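Local coordinates for flagellar hook-associated protein 2 (Helicobacter pylori, PDB 6IWY), which caps the growing tip of the flagellar filament, helping flagellin monomers to polymerise there and keeping them from leaking out unassembled, at residues D60-F65 and D71-I76; L112-K117 and V125-H130. One frame throughout, in Å; residues are numbered along the deposited sequence.

Interaction 1 of 2, residues D60-F65 and D71-I76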
# COMPACT_ATOMS: atom_id res chain seq x y z
N ASP A 60 12.86 3.70 13.92
CA ASP A 60 12.73 2.58 12.99
C ASP A 60 11.27 2.42 12.58
O ASP A 60 10.33 2.56 13.40
CB ASP A 60 13.15 1.25 13.60
CG ASP A 60 14.62 1.18 13.94
OD1 ASP A 60 15.40 2.09 13.59
OD2 ASP A 60 15.00 0.17 14.58
N THR A 61 11.07 2.08 11.31
CA THR A 61 9.75 1.90 10.79
C THR A 61 9.81 1.25 9.42
O THR A 61 10.89 0.94 8.94
CB THR A 61 8.97 3.24 10.76
OG1 THR A 61 7.57 2.97 10.68
CG2 THR A 61 9.38 4.11 9.59
N THR A 62 8.65 1.03 8.81
CA THR A 62 8.51 0.24 7.60
C THR A 62 7.69 1.02 6.63
O THR A 62 6.62 1.46 6.99
CB THR A 62 7.69 -1.04 7.86
OG1 THR A 62 8.22 -1.76 8.98
CG2 THR A 62 7.70 -1.97 6.62
N LEU A 63 8.17 1.20 5.41
CA LEU A 63 7.33 1.79 4.38
C LEU A 63 6.69 0.65 3.64
O LEU A 63 7.38 -0.17 3.08
CB LEU A 63 8.13 2.65 3.42
CG LEU A 63 7.39 3.14 2.16
CD1 LEU A 63 6.35 4.15 2.50
CD2 LEU A 63 8.40 3.71 1.18
N LYS A 64 5.36 0.62 3.65
CA LYS A 64 4.57 -0.42 3.01
C LYS A 64 3.96 0.10 1.71
O LYS A 64 3.25 1.12 1.72
CB LYS A 64 3.41 -0.81 3.92
CG LYS A 64 3.71 -1.94 4.90
CD LYS A 64 2.57 -2.16 5.93
CE LYS A 64 1.25 -2.65 5.29
NZ LYS A 64 0.35 -3.41 6.25
N PHE A 65 4.18 -0.60 0.61
CA PHE A 65 3.37 -0.32 -0.58
C PHE A 65 3.27 -1.55 -1.43
O PHE A 65 3.99 -2.51 -1.19
CB PHE A 65 3.95 0.85 -1.39
CG PHE A 65 5.38 0.67 -1.74
CD1 PHE A 65 5.74 -0.07 -2.85
CD2 PHE A 65 6.36 1.20 -0.94
CE1 PHE A 65 7.06 -0.27 -3.18
CE2 PHE A 65 7.70 1.00 -1.25
CZ PHE A 65 8.06 0.26 -2.38
N ASP A 71 3.56 -7.08 -2.41
CA ASP A 71 3.66 -6.28 -1.22
C ASP A 71 5.13 -6.04 -0.99
O ASP A 71 5.88 -7.00 -1.01
CB ASP A 71 3.08 -7.03 -0.02
CG ASP A 71 1.57 -6.96 0.03
OD1 ASP A 71 0.92 -7.77 0.76
OD2 ASP A 71 1.02 -6.07 -0.63
N TYR A 72 5.55 -4.81 -0.78
CA TYR A 72 6.90 -4.57 -0.31
C TYR A 72 6.86 -3.87 1.04
O TYR A 72 6.00 -3.05 1.31
CB TYR A 72 7.70 -3.70 -1.27
CG TYR A 72 7.85 -4.23 -2.68
CD1 TYR A 72 8.98 -4.94 -3.07
CD2 TYR A 72 6.88 -3.97 -3.64
CE1 TYR A 72 9.12 -5.39 -4.35
CE2 TYR A 72 7.00 -4.43 -4.91
CZ TYR A 72 8.12 -5.12 -5.27
OH TYR A 72 8.23 -5.57 -6.57
N ALA A 73 7.79 -4.22 1.90
CA ALA A 73 8.01 -3.54 3.16
C ALA A 73 9.50 -3.12 3.19
O ALA A 73 10.40 -3.96 3.33
CB ALA A 73 7.66 -4.48 4.32
N VAL A 74 9.75 -1.83 3.01
CA VAL A 74 11.07 -1.25 3.08
C VAL A 74 11.33 -0.90 4.54
O VAL A 74 10.51 -0.23 5.18
CB VAL A 74 11.17 0.05 2.27
CG1 VAL A 74 12.60 0.35 1.86
CG2 VAL A 74 10.24 -0.00 1.05
N ASN A 75 12.43 -1.40 5.10
CA ASN A 75 12.76 -1.11 6.49
C ASN A 75 13.44 0.21 6.50
O ASN A 75 14.22 0.51 5.61
CB ASN A 75 13.69 -2.15 7.03
CG ASN A 75 13.13 -3.54 6.92
OD1 ASN A 75 13.77 -4.44 6.38
ND2 ASN A 75 11.93 -3.75 7.45
N ILE A 76 13.15 1.03 7.50
CA ILE A 76 13.80 2.32 7.62
C ILE A 76 14.38 2.41 9.04
O ILE A 76 13.70 2.06 10.01
CB ILE A 76 12.80 3.40 7.34
CG1 ILE A 76 12.21 3.19 5.93
CG2 ILE A 76 13.44 4.75 7.50
CD1 ILE A 76 11.73 4.44 5.26

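Interaction 2 of 2, residues L112-K117 and V125-H130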
# COMPACT_ATOMS: atom_id res chain seq x y z
N LEU A 112 10.99 13.49 -1.83
CA LEU A 112 11.25 12.12 -2.20
C LEU A 112 10.21 11.73 -3.22
O LEU A 112 9.02 11.98 -3.03
CB LEU A 112 11.21 11.22 -0.96
CG LEU A 112 11.47 9.71 -1.10
CD1 LEU A 112 12.86 9.45 -1.61
CD2 LEU A 112 11.24 9.00 0.23
N MET A 113 10.66 11.17 -4.34
CA MET A 113 9.74 10.66 -5.35
C MET A 113 9.90 9.17 -5.36
O MET A 113 10.97 8.67 -5.08
CB MET A 113 10.08 11.19 -6.74
CG MET A 113 10.19 12.70 -6.82
SD MET A 113 8.61 13.49 -6.55
CE MET A 113 7.66 13.01 -7.99
N VAL A 114 8.80 8.48 -5.67
CA VAL A 114 8.75 7.02 -5.79
C VAL A 114 8.09 6.79 -7.12
O VAL A 114 6.89 7.02 -7.27
CB VAL A 114 7.87 6.41 -4.69
CG1 VAL A 114 7.83 4.90 -4.83
CG2 VAL A 114 8.38 6.83 -3.33
N ASN A 115 8.89 6.39 -8.10
CA ASN A 115 8.43 6.24 -9.48
C ASN A 115 8.67 4.82 -9.97
O ASN A 115 9.75 4.26 -9.69
CB ASN A 115 9.20 7.21 -10.39
CG ASN A 115 9.04 8.68 -9.97
OD1 ASN A 115 8.23 9.01 -9.08
ND2 ASN A 115 9.80 9.57 -10.62
N THR A 116 7.73 4.26 -10.75
CA THR A 116 7.94 2.92 -11.31
C THR A 116 8.90 2.86 -12.49
O THR A 116 9.06 3.79 -13.25
CB THR A 116 6.63 2.26 -11.76
OG1 THR A 116 6.00 3.02 -12.79
CG2 THR A 116 5.69 2.08 -10.57
N LYS A 117 9.57 1.73 -12.62
CA LYS A 117 10.45 1.46 -13.76
C LYS A 117 9.67 1.16 -15.02
O LYS A 117 10.14 1.40 -16.13
CB LYS A 117 11.37 0.29 -13.45
CG LYS A 117 12.50 0.10 -14.45
CD LYS A 117 13.23 -1.21 -14.19
CE LYS A 117 14.05 -1.64 -15.40
NZ LYS A 117 15.31 -2.31 -14.96
N VAL A 125 1.18 2.39 -7.79
CA VAL A 125 1.69 2.11 -6.45
C VAL A 125 0.63 2.43 -5.39
O VAL A 125 0.18 3.55 -5.27
CB VAL A 125 2.95 2.87 -6.14
CG1 VAL A 125 3.34 2.62 -4.72
CG2 VAL A 125 4.10 2.46 -7.04
N TYR A 126 0.23 1.45 -4.61
CA TYR A 126 -0.79 1.67 -3.61
C TYR A 126 -0.07 1.61 -2.30
O TYR A 126 0.45 0.58 -1.96
CB TYR A 126 -1.87 0.62 -3.69
CG TYR A 126 -2.70 0.77 -4.92
CD1 TYR A 126 -2.49 -0.01 -6.04
CD2 TYR A 126 -3.67 1.74 -4.98
CE1 TYR A 126 -3.25 0.17 -7.20
CE2 TYR A 126 -4.43 1.93 -6.11
CZ TYR A 126 -4.21 1.14 -7.21
OH TYR A 126 -4.99 1.36 -8.33
N PHE A 127 -0.02 2.72 -1.57
CA PHE A 127 0.65 2.77 -0.29
C PHE A 127 -0.31 2.26 0.76
O PHE A 127 -1.50 2.38 0.60
CB PHE A 127 1.08 4.20 0.03
CG PHE A 127 2.11 4.71 -0.90
CD1 PHE A 127 1.77 5.54 -1.95
CD2 PHE A 127 3.43 4.32 -0.76
CE1 PHE A 127 2.73 5.98 -2.83
CE2 PHE A 127 4.40 4.73 -1.63
CZ PHE A 127 4.05 5.56 -2.67
N GLY A 128 0.23 1.64 1.80
CA GLY A 128 -0.56 1.19 2.93
C GLY A 128 -1.17 -0.18 2.68
O GLY A 128 -0.50 -1.06 2.15
N SER A 129 -2.44 -0.33 3.01
CA SER A 129 -3.16 -1.56 2.84
C SER A 129 -4.19 -1.57 1.70
O SER A 129 -4.67 -0.54 1.24
CB SER A 129 -3.90 -1.82 4.14
OG SER A 129 -4.40 -0.62 4.68
N HIS A 130 -4.54 -2.76 1.26
CA HIS A 130 -5.44 -2.89 0.13
C HIS A 130 -6.09 -4.28 0.12
O HIS A 130 -5.50 -5.22 0.59
CB HIS A 130 -4.65 -2.70 -1.15
CG HIS A 130 -3.68 -3.81 -1.42
ND1 HIS A 130 -4.06 -4.98 -2.04
CD2 HIS A 130 -2.37 -3.94 -1.10
CE1 HIS A 130 -3.00 -5.77 -2.13
NE2 HIS A 130 -1.97 -5.16 -1.57

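Interaction 1 of 2, residues D60-F65 and D71-I76
F65 leans over Y72 and V74, and its side chain repays tracing outward from the backbone. CB carries the ring off on the face shared by T61, L63, V74 and I76, and CB itself packs against the F127 ring of strand 126-127. With chi1 at 54°, CG sits between the backbone N and the carbonyl carbon, which tips the ring toward the strand opposite. CD1 and CE1 then look to Y72: F65 CE1 is 3.7 Å from Y72 CD2, while Y72 CB lies over one face of the ring. The planes of the two rings are inclined by 32°, and the rings meet obliquely. F65 CZ is about equally far, 4.1 Å, from Y72 CB and V74 CG2. F65 CE2 comes within 3.6 Å of V74 CG2; L63 CG meets the ring's edge in plane.

Beneath these contacts runs a beta hairpin, strands 61-67 and 70-76, antiparallel in regular register, in a fragment of FliD that lacks both ends of the full-length protein. T61 with I76, L63 with V74 and F65 with Y72 are hydrogen-bonded pairs, each closed by two bonds. The straightest, 173° at the hydrogen, runs from Y72 N to F65 O at 2.8 Å. T62-N75 and K64-A73 are the intervening non-hydrogen-bonded pairs, where CA-H...O contacts fill in, as from T62 CA to V74 O at 3.2 Å.

L63, V74 and I76 receive helix 82-92 on the face bearing F65. T61 and I76 lie side by side there, T61 CG2 being 4.2 Å from I76 CB, while T61 OG1 turns to Q347 O and S352. On the reverse face T62 CG2, anti to its own backbone N, touches A73 CB diagonally across the strands.

Interaction 2 of 2, residues L112-K117 and V125-H130
V114 and V125 give up equal areas to this contact, the most of any residue in it; F127 comes next, and T116 completes the group as V125's partner. V114 points from strand 110-116 toward the opposite segment, and its branched CB confronts the outer end of the F127 ring. The approach is to the ring edge, close to its plane, with V114 CB 4.4 Å from F127 CZ, a loose van der Waals distance.

V125 works in two directions. Its chi1 of 175° sets CG1 anti to the backbone N and leaves CG2 beside that N. V125 CG1 lies 3.7 Å above the plane of the F127 ring, offset toward the rim, and so backs the same ring that V114 meets at its edge. V125 CG2 faces T116 instead, 3.9 Å from T116 CG2, the two side chains sliding past each other in opposite directions. While the methyl of T116 faces V125, its OG1 bonds with D41 N and N118 O.

In the fold, the contact joins two different antiparallel sheets. Strand 110-116 lies between 97-103 and 42-49, whereas strand 126-127 edges the sheet built on hairpin 61-76. I89 of helix 82-92 also packs on V114. Just beyond F127 the chain leaves one sheet for strand 129-132 of another.

Even the nearest CA atoms, those of T116 and V125, are 8.0 Å apart, too far for strand pairing. The backbones of V114 and T116 bond instead with N43 and D41. D41, which also takes a weak hydrogen bond from V125 N, adds a polar bridge beside the contact. Between the segments themselves the meeting is apolar, so it probably rests on shape and exclusion of water rather than on directional bonds.

Interaction 1 works within a sheet and interaction 2 between sheets. The hairpin contact buries 520 Å², draws its order from paired backbones, and ranges from a buried face to exposed positions such as A73 and N75. The contact of 112-117 with 125-130 buries 140 Å², wholly inside the protein, and is apolar. They meet where strand 126-127 flanks strand 61-67: K64 O is 3.1 Å from G128 N, a probable hydrogen bond, and D71 OD2 probably bonds H130 NE2 at 3.3 Å. Helix 82-92 serves both, touching L63, V74 and I76 in one and, through I89, V114 in the other.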